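Local coordinates for protein tungsten formylmethanofuran dehydrogenase subunit E (Syntrophus aciditrophicus, PDB 3D00) that carries a C-terminal treble-clef zinc finger and is probably connected with the formylmethanofuran dehydrogenase chemistry of microbial methanogenesis, at residues Thr20-Tyr25 with Val64-Pro69; Pro26-Leu31 with Arg114-Lys119; Asp38-Asn43 with Val87-Lys92; Val164-Cys169 with Leu182-Gly187. One frame throughout, in Å; residues are numbered along the deposited sequence. Where two conformers were deposited one is given.

In the fold
Interactions 1, 2 and 3 lie in the alpha+beta core, whereas interaction 4 holds three of the four zinc ligands of the C-terminal treble clef. Interactions 1 and 2 are centred about 16 Å apart and touch, with T20 against P26 and H23 against V30, where helix 12-23 hands over to helix 28-42. Interaction 3 uses the far end of that second helix, about 21 Å from interaction 2 between centres, and meets interaction 1 through V64 and V87. The centres of interactions 1 and 4 are about 34 Å apart. Those of interactions 2 and 4 are about 40 Å apart. Interactions 1, 2 and 4 pack on the second subunit, which interaction 3 approaches through one residue.

Interaction 1 (Thr20-Tyr25 with Val64-Pro69); sequences TAFHGY and VQLLTP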
loop_
_atom_site.group_PDB
_atom_site.type_symbol
_atom_site.label_atom_id
_atom_site.label_comp_id
_atom_site.label_asym_id
_atom_site.label_seq_id
_atom_site.Cartn_x
_atom_site.Cartn_y
_atom_site.Cartn_z
ATOM N N THR A 20 13.618 -5.623 -6.040
ATOM C CA THR A 20 14.310 -4.412 -6.540
ATOM C C THR A 20 13.467 -3.702 -7.635
ATOM O O THR A 20 13.374 -2.469 -7.671
ATOM C CB THR A 20 15.732 -4.738 -7.116
ATOM O OG1 THR A 20 16.465 -5.522 -6.173
ATOM C CG2 THR A 20 16.532 -3.471 -7.419
ATOM N N ALA A 21 12.879 -4.498 -8.529
ATOM C CA ALA A 21 11.984 -4.002 -9.569
ATOM C C ALA A 21 10.806 -3.213 -9.012
ATOM O O ALA A 21 10.443 -2.173 -9.553
ATOM C CB ALA A 21 11.453 -5.172 -10.393
ATOM N N PHE A 22 10.183 -3.744 -7.969
ATOM C CA PHE A 22 8.952 -3.173 -7.414
ATOM C C PHE A 22 9.215 -2.050 -6.408
ATOM O O PHE A 22 8.640 -0.946 -6.510
ATOM C CB PHE A 22 8.121 -4.280 -6.772
ATOM C CG PHE A 22 6.820 -3.800 -6.212
ATOM C CD1 PHE A 22 5.896 -3.150 -7.018
ATOM C CD2 PHE A 22 6.516 -3.986 -4.859
ATOM C CE1 PHE A 22 4.687 -2.681 -6.475
ATOM C CE2 PHE A 22 5.329 -3.548 -4.334
ATOM C CZ PHE A 22 4.410 -2.904 -5.153
ATOM N N HIS A 23 10.105 -2.327 -5.465
ATOM C CA HIS A 23 10.391 -1.452 -4.331
ATOM C C HIS A 23 11.464 -0.415 -4.693
ATOM O O HIS A 23 11.539 0.638 -4.075
ATOM C CB HIS A 23 10.836 -2.366 -3.156
ATOM C CG HIS A 23 11.107 -1.653 -1.861
ATOM N ND1 HIS A 23 10.109 -1.320 -0.983
ATOM C CD2 HIS A 23 12.264 -1.214 -1.300
ATOM C CE1 HIS A 23 10.628 -0.700 0.060
ATOM N NE2 HIS A 23 11.932 -0.629 -0.101
ATOM N N GLY A 24 12.317 -0.712 -5.677
ATOM C CA GLY A 24 13.393 0.211 -6.065
ATOM C C GLY A 24 14.824 -0.070 -5.584
ATOM O O GLY A 24 15.778 0.473 -6.145
ATOM N N TYR A 25 14.967 -0.909 -4.557
ATOM C CA TYR A 25 16.249 -1.240 -3.905
ATOM C C TYR A 25 16.018 -2.580 -3.208
ATOM O O TYR A 25 14.900 -2.859 -2.739
ATOM C CB TYR A 25 16.639 -0.129 -2.895
ATOM C CG TYR A 25 17.947 -0.326 -2.106
ATOM C CD1 TYR A 25 19.206 -0.208 -2.741
ATOM C CD2 TYR A 25 17.941 -0.582 -0.717
ATOM C CE1 TYR A 25 20.437 -0.401 -2.019
ATOM C CE2 TYR A 25 19.169 -0.770 0.012
ATOM C CZ TYR A 25 20.398 -0.681 -0.648
ATOM O OH TYR A 25 21.601 -0.845 0.045
ATOM N N VAL A 64 4.621 -8.423 1.361
ATOM C CA VAL A 64 3.253 -8.928 1.266
ATOM C C VAL A 64 2.686 -8.684 -0.148
ATOM O O VAL A 64 2.307 -9.618 -0.830
ATOM C CB VAL A 64 2.331 -8.334 2.397
ATOM C CG1 VAL A 64 0.849 -8.783 2.217
ATOM C CG2 VAL A 64 2.823 -8.747 3.766
ATOM N N GLN A 65 2.694 -7.455 -0.635
ATOM C CA GLN A 65 2.158 -7.163 -1.965
ATOM C C GLN A 65 2.795 -7.942 -3.069
ATOM O O GLN A 65 2.087 -8.407 -3.994
ATOM C CB GLN A 65 2.241 -5.695 -2.245
ATOM C CG GLN A 65 1.360 -4.944 -1.327
ATOM C CD GLN A 65 1.227 -3.519 -1.705
ATOM O OE1 GLN A 65 0.132 -3.060 -2.005
ATOM N NE2 GLN A 65 2.339 -2.786 -1.675
ATOM N N LEU A 66 4.106 -8.146 -2.979
ATOM C CA LEU A 66 4.828 -8.913 -4.000
ATOM C C LEU A 66 4.582 -10.409 -3.974
ATOM O O LEU A 66 4.759 -11.076 -4.983
ATOM C CB LEU A 66 6.343 -8.734 -3.848
ATOM C CG LEU A 66 7.086 -7.630 -4.607
ATOM C CD1 LEU A 66 8.479 -7.370 -3.950
ATOM C CD2 LEU A 66 7.218 -8.026 -6.060
ATOM N N LEU A 67 4.259 -10.959 -2.813
ATOM C CA LEU A 67 4.230 -12.410 -2.619
ATOM C C LEU A 67 2.848 -13.049 -2.435
ATOM O O LEU A 67 2.708 -14.279 -2.541
ATOM C CB LEU A 67 5.071 -12.753 -1.375
ATOM C CG LEU A 67 6.583 -12.567 -1.447
ATOM C CD1 LEU A 67 7.284 -12.762 -0.097
ATOM C CD2 LEU A 67 7.135 -13.528 -2.510
ATOM N N THR A 68 1.852 -12.225 -2.084
ATOM C CA THR A 68 0.532 -12.697 -1.707
ATOM C C THR A 68 -0.475 -11.959 -2.583
ATOM O O THR A 68 -0.102 -11.020 -3.260
ATOM C CB THR A 68 0.201 -12.359 -0.233
ATOM O OG1 THR A 68 0.010 -10.963 -0.121
ATOM C CG2 THR A 68 1.331 -12.761 0.771
ATOM N N PRO A 69 -1.730 -12.432 -2.626
ATOM C CA PRO A 69 -2.774 -11.682 -3.340
ATOM C C PRO A 69 -3.252 -10.438 -2.652
ATOM O O PRO A 69 -4.034 -9.683 -3.264
ATOM C CB PRO A 69 -3.932 -12.709 -3.498
ATOM C CG PRO A 69 -3.478 -13.967 -2.968
ATOM C CD PRO A 69 -2.231 -13.744 -2.148
#
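F22 and L66 mark the closest approach of the two backbones, their CA atoms 7.8 Å apart where the last turns of helix 12-23 and helix 60-67 come together. G24 ends the first helix with positive phi (102°), a conformation in which a CB would collide with the carbonyl oxygen before it. The F22 ring is swung away from its own backbone nitrogen (chi1 -178°), reaching across to the second helix. F22 CD2 comes within 3.7 Å of L66 CG, an oblique apolar contact in which the side chains lie alongside one another, pointing opposite ways. Both helices belong to the alpha+beta core of the FmdE family, and the contact is part of the dimer interface, with F22 packing on T71 of the second subunit. Q65 NE2 lies at the ring edge, 4.0 Å from F22 CZ, with the amide and ring planes 70° apart. Glutamine suits the place because both ends of its amide are used: OE1 accepts from F72 N and from Q65 NE2 of the second subunit, and NE2 has a weak bond to D62 OD1. Replacing F22 by an alanine would probably open a gap beside L66 and leave the Q65 amide without its aromatic neighbour.

Interaction 2 (Pro26-Leu31 with Arg114-Lys119); sequences PAPGVL and RNWFLK
One face of the W116 indole carries P28: P28 CB sits 3.9 Å from the centroid of the five-membered ring, 21° off its normal, a CH-pi contact. It is displaced toward the rim, P28 CB lying 3.7 Å from W116 NE1. The benzene half reaches on to the backbone beyond, W116 CZ2 standing 3.7 Å from G29 N in an oblique approach. A chi1 of 168° at W116 extends the indole from its own helix toward the start of the other. Having no side chain, G29 lets the indole lie against its backbone, and proline suits the first turn after the N-cap A27, where a backbone N-H is not needed for helix bonding. One water joins the two sides, accepting from G29 N at 3.1 Å and, weakly, from W116 NE1 at 3.4 Å. A leucine in place of W116 would probably leave P28 without its aromatic face and the water without its indole donor. Around this buried contact, P28 also packs on L131, F132 and I135 of helix 129-138, while W116 rests on L102 of strand 96-102, so the first turn of helix 28-42 packs against both helix 111-117 and helix 129-138.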
loop_
_atom_site.group_PDB
_atom_site.type_symbol
_atom_site.label_atom_id
_atom_site.label_comp_id
_atom_site.label_asym_id
_atom_site.label_seq_id
_atom_site.Cartn_x
_atom_site.Cartn_y
_atom_site.Cartn_z
ATOM N N PRO A 26 17.044 -3.453 -3.144
ATOM C CA PRO A 26 16.801 -4.704 -2.408
ATOM C C PRO A 26 16.968 -4.464 -0.904
ATOM O O PRO A 26 17.966 -4.900 -0.306
ATOM C CB PRO A 26 17.862 -5.636 -2.957
ATOM C CG PRO A 26 19.030 -4.703 -3.279
ATOM C CD PRO A 26 18.413 -3.391 -3.699
ATOM N N ALA A 27 16.010 -3.735 -0.328
ATOM C CA ALA A 27 16.118 -3.262 1.039
ATOM C C ALA A 27 16.117 -4.442 1.979
ATOM O O ALA A 27 15.359 -5.380 1.771
ATOM C CB ALA A 27 14.987 -2.328 1.372
ATOM N N PRO A 28 16.979 -4.418 3.019
ATOM C CA PRO A 28 16.972 -5.476 4.036
ATOM C C PRO A 28 15.588 -5.853 4.543
ATOM O O PRO A 28 15.304 -7.021 4.663
ATOM C CB PRO A 28 17.807 -4.873 5.174
ATOM C CG PRO A 28 18.738 -3.951 4.499
ATOM C CD PRO A 28 18.021 -3.411 3.291
ATOM N N GLY A 29 14.752 -4.856 4.832
ATOM C CA GLY A 29 13.409 -5.056 5.341
ATOM C C GLY A 29 12.507 -5.890 4.460
ATOM O O GLY A 29 11.739 -6.719 4.947
ATOM N N VAL A 30 12.596 -5.685 3.147
ATOM C CA VAL A 30 11.761 -6.425 2.192
ATOM C C VAL A 30 12.321 -7.824 1.970
ATOM O O VAL A 30 11.588 -8.751 1.765
ATOM C CB VAL A 30 11.632 -5.684 0.858
ATOM C CG1 VAL A 30 10.603 -6.367 -0.017
ATOM C CG2 VAL A 30 11.228 -4.272 1.121
ATOM N N LEU A 31 13.637 -7.961 2.029
ATOM C CA LEU A 31 14.301 -9.283 2.007
ATOM C C LEU A 31 13.893 -10.114 3.250
ATOM O O LEU A 31 13.378 -11.251 3.139
ATOM C CB LEU A 31 15.844 -9.092 1.919
ATOM C CG LEU A 31 16.422 -8.496 0.634
ATOM C CD1 LEU A 31 17.900 -8.181 0.757
ATOM C CD2 LEU A 31 16.186 -9.452 -0.489
ATOM N N ARG A 114 21.532 -7.245 13.499
ATOM C CA ARG A 114 21.173 -6.587 14.748
ATOM C C ARG A 114 21.418 -5.098 14.673
ATOM O O ARG A 114 20.604 -4.314 15.142
ATOM C CB ARG A 114 21.938 -7.189 15.911
ATOM C CG ARG A 114 21.478 -6.714 17.296
ATOM C CD ARG A 114 22.113 -7.594 18.465
ATOM N NE ARG A 114 23.570 -7.468 18.574
ATOM C CZ ARG A 114 24.214 -6.358 18.950
ATOM N NH1 ARG A 114 23.532 -5.240 19.251
ATOM N NH2 ARG A 114 25.556 -6.349 19.017
ATOM N N ASN A 115 22.531 -4.693 14.068
ATOM C CA ASN A 115 22.877 -3.276 13.982
ATOM C C ASN A 115 21.865 -2.545 13.122
ATOM O O ASN A 115 21.472 -1.431 13.434
ATOM C CB ASN A 115 24.304 -3.063 13.432
ATOM C CG ASN A 115 25.418 -3.479 14.429
ATOM O OD1 ASN A 115 25.187 -3.613 15.642
ATOM N ND2 ASN A 115 26.624 -3.705 13.903
ATOM N N TRP A 116 21.446 -3.198 12.040
ATOM C CA TRP A 116 20.368 -2.712 11.164
ATOM C C TRP A 116 19.029 -2.630 11.913
ATOM O O TRP A 116 18.357 -1.605 11.896
ATOM C CB TRP A 116 20.210 -3.631 9.924
ATOM C CG TRP A 116 18.935 -3.338 9.155
ATOM C CD1 TRP A 116 18.732 -2.330 8.258
ATOM C CD2 TRP A 116 17.687 -4.018 9.276
ATOM N NE1 TRP A 116 17.445 -2.342 7.805
ATOM C CE2 TRP A 116 16.771 -3.366 8.411
ATOM C CE3 TRP A 116 17.245 -5.120 10.030
ATOM C CZ2 TRP A 116 15.464 -3.783 8.263
ATOM C CZ3 TRP A 116 15.939 -5.535 9.894
ATOM C CH2 TRP A 116 15.048 -4.855 9.015
ATOM N N PHE A 117 18.650 -3.730 12.561
ATOM C CA PHE A 117 17.352 -3.801 13.219
ATOM C C PHE A 117 17.274 -2.737 14.298
ATOM O O PHE A 117 16.293 -2.040 14.382
ATOM C CB PHE A 117 17.083 -5.214 13.777
ATOM C CG PHE A 117 15.690 -5.404 14.332
ATOM C CD1 PHE A 117 14.570 -5.140 13.556
ATOM C CD2 PHE A 117 15.495 -5.856 15.622
ATOM C CE1 PHE A 117 13.288 -5.319 14.067
ATOM C CE2 PHE A 117 14.217 -6.034 16.125
ATOM C CZ PHE A 117 13.114 -5.752 15.343
ATOM N N LEU A 118 18.340 -2.565 15.066
ATOM C CA LEU A 118 18.347 -1.630 16.201
ATOM C C LEU A 118 18.878 -0.258 15.823
ATOM O O LEU A 118 19.011 0.621 16.678
ATOM C CB LEU A 118 19.173 -2.207 17.352
ATOM C CG LEU A 118 18.858 -3.657 17.715
ATOM C CD1 LEU A 118 19.789 -4.121 18.829
ATOM C CD2 LEU A 118 17.390 -3.842 18.086
ATOM N N LYS A 119 19.176 -0.066 14.535
ATOM C CA LYS A 119 19.739 1.200 14.039
ATOM C C LYS A 119 21.002 1.679 14.825
ATOM O O LYS A 119 21.219 2.871 15.000
ATOM C CB LYS A 119 18.642 2.279 13.997
ATOM C CG LYS A 119 17.421 1.869 13.184
ATOM C CD LYS A 119 16.303 2.906 13.165
HETATM O O HOH W 1 15.413 -1.838 5.138
#

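Interaction 3 (Asp38-Asn43 with Val87-Lys92); sequences DLAVKN and VSLYDK
Helix-on-sheet packing in the FmdE core brings A40, on the last turns of helix 28-42, over L89 of strand 86-91, their CA atoms 6.4 Å apart. A single methyl does most of the touching: L89 CD1 is 3.6 Å from A40 CB and equally 3.6 Å from V41 CG2, so it settles between two successive residues of the helix. The torsion at L89 (chi1 -61°) sets CG anti to the carbonyl carbon and lets the branch rise from the strand toward the helix. V41 CG2 is likewise the branch anti to its carbonyl carbon, and the two side chains meet at a slant. Alanine is apt at position 40, where its small side chain allows the helix to approach the sheet closely; A40 also touches V98 and V100 of the next strand. The core is an alpha+beta fold in which strand 86-91 runs antiparallel to both its neighbours, 50-54 and 96-102. Strand alternation directs the CB of V87 and L89 toward the helix and that of S88 away from it. Near the C-terminal turn of the helix, N43 ND2 donates to L39 O at 2.7 Å, almost straight (177°) and in its own amide plane. This bond ties the asparagine side chain back to the last turn.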
loop_
_atom_site.group_PDB
_atom_site.type_symbol
_atom_site.label_atom_id
_atom_site.label_comp_id
_atom_site.label_asym_id
_atom_site.label_seq_id
_atom_site.Cartn_x
_atom_site.Cartn_y
_atom_site.Cartn_z
ATOM N N ASP A 38 6.892 -15.944 3.776
ATOM C CA ASP A 38 7.065 -17.361 3.510
ATOM C C ASP A 38 6.768 -18.260 4.723
ATOM O O ASP A 38 6.055 -19.241 4.595
ATOM C CB ASP A 38 8.488 -17.622 2.986
ATOM C CG ASP A 38 8.772 -19.079 2.759
ATOM O OD1 ASP A 38 8.458 -19.609 1.669
ATOM O OD2 ASP A 38 9.349 -19.680 3.664
ATOM N N LEU A 39 7.321 -17.940 5.897
ATOM C CA LEU A 39 7.044 -18.732 7.117
ATOM C C LEU A 39 5.541 -18.651 7.501
ATOM O O LEU A 39 4.928 -19.649 7.896
ATOM C CB LEU A 39 7.932 -18.233 8.267
ATOM C CG LEU A 39 7.801 -18.880 9.663
ATOM C CD1 LEU A 39 8.091 -20.332 9.510
ATOM C CD2 LEU A 39 8.724 -18.239 10.746
ATOM N N ALA A 40 4.977 -17.446 7.390
ATOM C CA ALA A 40 3.571 -17.186 7.701
ATOM C C ALA A 40 2.670 -18.060 6.803
ATOM O O ALA A 40 1.844 -18.828 7.308
ATOM C CB ALA A 40 3.261 -15.707 7.521
ATOM N N VAL A 41 2.867 -17.998 5.484
ATOM C CA VAL A 41 2.046 -18.790 4.533
ATOM C C VAL A 41 2.187 -20.282 4.820
ATOM O O VAL A 41 1.208 -20.995 4.780
ATOM C CB VAL A 41 2.396 -18.513 3.023
ATOM C CG1 VAL A 41 1.806 -19.583 2.116
ATOM C CG2 VAL A 41 1.978 -17.138 2.597
ATOM N N LYS A 42 3.396 -20.730 5.145
ATOM C CA LYS A 42 3.666 -22.139 5.457
ATOM C C LYS A 42 2.977 -22.634 6.716
ATOM O O LYS A 42 2.938 -23.813 6.926
ATOM C CB LYS A 42 5.176 -22.392 5.598
ATOM C CG LYS A 42 5.926 -22.658 4.268
ATOM C CD LYS A 42 7.334 -23.284 4.510
ATOM C CE LYS A 42 8.381 -22.245 4.994
ATOM N NZ LYS A 42 9.236 -22.732 6.143
ATOM N N ASN A 43 2.459 -21.725 7.539
ATOM C CA ASN A 43 1.788 -22.019 8.808
ATOM C C ASN A 43 0.285 -21.671 8.810
ATOM O O ASN A 43 -0.368 -21.593 9.854
ATOM C CB ASN A 43 2.520 -21.275 9.935
ATOM C CG ASN A 43 3.788 -21.992 10.364
ATOM O OD1 ASN A 43 3.734 -22.913 11.199
ATOM N ND2 ASN A 43 4.917 -21.623 9.778
ATOM N N VAL A 87 4.250 -9.089 10.658
ATOM C CA VAL A 87 3.149 -9.274 9.721
ATOM C C VAL A 87 2.316 -10.424 10.260
ATOM O O VAL A 87 2.867 -11.346 10.833
ATOM C CB VAL A 87 3.684 -9.643 8.276
ATOM C CG1 VAL A 87 4.707 -10.829 8.355
ATOM C CG2 VAL A 87 2.510 -9.995 7.310
ATOM N N SER A 88 0.997 -10.330 10.109
ATOM C CA SER A 88 0.128 -11.464 10.315
ATOM C C SER A 88 -0.641 -11.742 9.041
ATOM O O SER A 88 -1.003 -10.807 8.278
ATOM C CB SER A 88 -0.836 -11.241 11.475
ATOM O OG SER A 88 -1.772 -10.243 11.171
ATOM N N LEU A 89 -0.855 -13.035 8.799
ATOM C CA LEU A 89 -1.735 -13.532 7.753
ATOM C C LEU A 89 -2.872 -14.242 8.477
ATOM O O LEU A 89 -2.616 -14.988 9.411
ATOM C CB LEU A 89 -0.977 -14.474 6.814
ATOM C CG LEU A 89 0.214 -13.832 6.073
ATOM C CD1 LEU A 89 0.773 -14.821 5.126
ATOM C CD2 LEU A 89 -0.118 -12.555 5.328
ATOM N N TYR A 90 -4.124 -13.974 8.124
ATOM C CA TYR A 90 -5.222 -14.571 8.848
ATOM C C TYR A 90 -6.357 -15.041 7.937
ATOM O O TYR A 90 -6.537 -14.503 6.852
ATOM C CB TYR A 90 -5.725 -13.637 9.934
ATOM C CG TYR A 90 -6.264 -12.338 9.435
ATOM C CD1 TYR A 90 -5.411 -11.259 9.192
ATOM C CD2 TYR A 90 -7.631 -12.172 9.198
ATOM C CE1 TYR A 90 -5.897 -10.047 8.745
ATOM C CE2 TYR A 90 -8.141 -10.941 8.705
ATOM C CZ TYR A 90 -7.266 -9.887 8.496
ATOM O OH TYR A 90 -7.733 -8.681 8.015
ATOM N N ASP A 91 -7.087 -16.071 8.380
ATOM C CA ASP A 91 -8.281 -16.569 7.668
ATOM C C ASP A 91 -9.334 -15.453 7.650
ATOM O O ASP A 91 -9.760 -14.964 8.694
ATOM C CB ASP A 91 -8.853 -17.819 8.346
ATOM C CG ASP A 91 -9.926 -18.542 7.499
ATOM O OD1 ASP A 91 -10.834 -17.879 6.958
ATOM O OD2 ASP A 91 -9.869 -19.800 7.390
ATOM N N LYS A 92 -9.735 -15.062 6.446
ATOM C CA LYS A 92 -10.694 -13.979 6.245
ATOM C C LYS A 92 -12.063 -14.240 6.863
ATOM O O LYS A 92 -12.767 -13.299 7.209
ATOM C CB LYS A 92 -10.875 -13.771 4.752
ATOM C CG LYS A 92 -11.366 -12.434 4.425
ATOM C CD LYS A 92 -11.380 -12.256 2.941
ATOM C CE LYS A 92 -11.504 -10.805 2.570
ATOM N NZ LYS A 92 -10.468 -10.468 1.566
#

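Interaction 4 (Val164-Cys169 with Leu182-Gly187); sequences VLCPQC and LSCQGG. With ZN (zinc ion), chain B.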
loop_
_atom_site.group_PDB
_atom_site.type_symbol
_atom_site.label_atom_id
_atom_site.label_comp_id
_atom_site.label_asym_id
_atom_site.label_seq_id
_atom_site.Cartn_x
_atom_site.Cartn_y
_atom_site.Cartn_z
ATOM N N VAL A 164 -22.449 11.463 -1.961
ATOM C CA VAL A 164 -22.986 12.810 -2.150
ATOM C C VAL A 164 -21.920 13.734 -2.765
ATOM O O VAL A 164 -20.788 13.288 -3.005
ATOM C CB VAL A 164 -23.492 13.381 -0.803
ATOM C CG1 VAL A 164 -24.761 12.664 -0.378
ATOM C CG2 VAL A 164 -22.408 13.262 0.282
ATOM N N LEU A 165 -22.283 14.997 -3.016
ATOM C CA LEU A 165 -21.383 16.001 -3.627
ATOM C C LEU A 165 -20.921 17.057 -2.617
ATOM O O LEU A 165 -21.737 17.753 -2.013
ATOM C CB LEU A 165 -22.067 16.708 -4.808
ATOM C CG LEU A 165 -21.229 17.630 -5.711
ATOM C CD1 LEU A 165 -20.065 16.863 -6.312
ATOM C CD2 LEU A 165 -22.051 18.336 -6.812
ATOM N N CYS A 166 -19.612 17.206 -2.452
ATOM C CA CYS A 166 -19.099 18.205 -1.511
ATOM C C CYS A 166 -19.386 19.576 -2.066
ATOM O O CYS A 166 -19.003 19.862 -3.187
ATOM C CB CYS A 166 -17.611 18.042 -1.295
ATOM S SG CYS A 166 -16.958 19.267 -0.153
ATOM N N PRO A 167 -20.074 20.427 -1.282
ATOM C CA PRO A 167 -20.410 21.751 -1.794
ATOM C C PRO A 167 -19.213 22.633 -2.031
ATOM O O PRO A 167 -19.294 23.566 -2.810
ATOM C CB PRO A 167 -21.258 22.362 -0.683
ATOM C CG PRO A 167 -20.992 21.555 0.521
ATOM C CD PRO A 167 -20.591 20.210 0.089
ATOM N N GLN A 168 -18.124 22.371 -1.317
ATOM C CA GLN A 168 -16.979 23.237 -1.388
ATOM C C GLN A 168 -16.076 22.914 -2.578
ATOM O O GLN A 168 -15.676 23.831 -3.314
ATOM C CB GLN A 168 -16.204 23.204 -0.071
ATOM C CG GLN A 168 -15.218 24.323 0.027
ATOM C CD GLN A 168 -14.291 24.178 1.173
ATOM O OE1 GLN A 168 -14.709 24.004 2.328
ATOM N NE2 GLN A 168 -13.003 24.238 0.871
ATOM N N CYS A 169 -15.770 21.632 -2.796
ATOM C CA CYS A 169 -14.886 21.254 -3.905
ATOM C C CYS A 169 -15.598 20.581 -5.059
ATOM O O CYS A 169 -14.985 20.371 -6.105
ATOM C CB CYS A 169 -13.758 20.346 -3.416
ATOM S SG CYS A 169 -14.276 18.669 -3.031
ATOM N N LEU A 182 -13.723 15.079 3.690
ATOM C CA LEU A 182 -12.675 15.066 4.697
ATOM C C LEU A 182 -11.520 15.954 4.267
ATOM O O LEU A 182 -10.817 16.488 5.095
ATOM C CB LEU A 182 -12.224 13.641 4.974
ATOM C CG LEU A 182 -13.189 12.746 5.787
ATOM C CD1 LEU A 182 -12.726 11.291 5.875
ATOM C CD2 LEU A 182 -13.446 13.313 7.220
ATOM N N SER A 183 -11.343 16.145 2.959
ATOM C CA SER A 183 -10.316 17.054 2.481
ATOM C C SER A 183 -10.696 18.481 2.854
ATOM O O SER A 183 -9.917 19.201 3.489
ATOM C CB SER A 183 -10.091 16.912 0.966
ATOM O OG SER A 183 -9.068 17.790 0.532
ATOM N N CYS A 184 -11.911 18.883 2.483
ATOM C CA CYS A 184 -12.402 20.233 2.752
ATOM C C CYS A 184 -12.583 20.510 4.246
ATOM O O CYS A 184 -12.520 21.670 4.693
ATOM C CB CYS A 184 -13.700 20.483 1.951
ATOM S SG CYS A 184 -13.360 20.778 0.208
ATOM N N GLN A 185 -12.823 19.454 5.011
ATOM C CA GLN A 185 -12.854 19.567 6.455
ATOM C C GLN A 185 -11.460 19.911 7.022
ATOM O O GLN A 185 -11.372 20.439 8.095
ATOM C CB GLN A 185 -13.355 18.272 7.105
ATOM C CG GLN A 185 -14.832 17.995 6.916
ATOM C CD GLN A 185 -15.271 16.661 7.502
ATOM O OE1 GLN A 185 -14.747 16.223 8.530
ATOM N NE2 GLN A 185 -16.239 16.018 6.865
ATOM N N GLY A 186 -10.378 19.629 6.292
ATOM C CA GLY A 186 -9.029 19.944 6.771
ATOM C C GLY A 186 -7.973 18.906 6.457
ATOM O O GLY A 186 -6.790 19.141 6.680
ATOM N N GLY A 187 -8.386 17.759 5.930
ATOM C CA GLY A 187 -7.447 16.728 5.560
ATOM C C GLY A 187 -6.640 17.032 4.302
ATOM O O GLY A 187 -5.705 16.301 4.003
HETATM ZN ZN ZN B . -14.663 18.819 -0.593
#
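Q168 lays its side chain along C184, with Q168 NE2 3.5 Å from C184 SG and Q168 CD 3.8 Å from C184 CB. Turned away from its backbone nitrogen (chi1 -166°) and extended beyond CG, the chain carries the amide across beside the zinc ligand as a packing neighbour. The zinc ion joins the two segments directly: C166 SG binds it at 2.4 Å, while C169 SG and C184 SG each bind it at 2.5 Å. C181 supplies the fourth sulfur. Cysteine suits each place, its thiolate sulfur being a good ligand for zinc. This is the treble-clef arrangement: two ligands come from a CxxC zinc knuckle in the turn between strands 163-165 and 172-174, while C184 lies in the first turn of helix 182-187 and C181 just ahead of it. Inside the knuckle, Q168 N gives a weak hydrogen bond to C166 SG at 3.5 Å, which probably offsets part of the negative charge gathered on the sulfurs. At C169 a chi1 of 74° points SG at the zinc ion; C169 CB packs 3.7 Å from C184 SG. The helix closes through a wider pi-type turn, G187 N bonding to L182 O at 2.9 Å. G186 has a positive phi of 141°, a conformation suited to glycine. L182 and S183 pack on M82 and L84 of the second subunit.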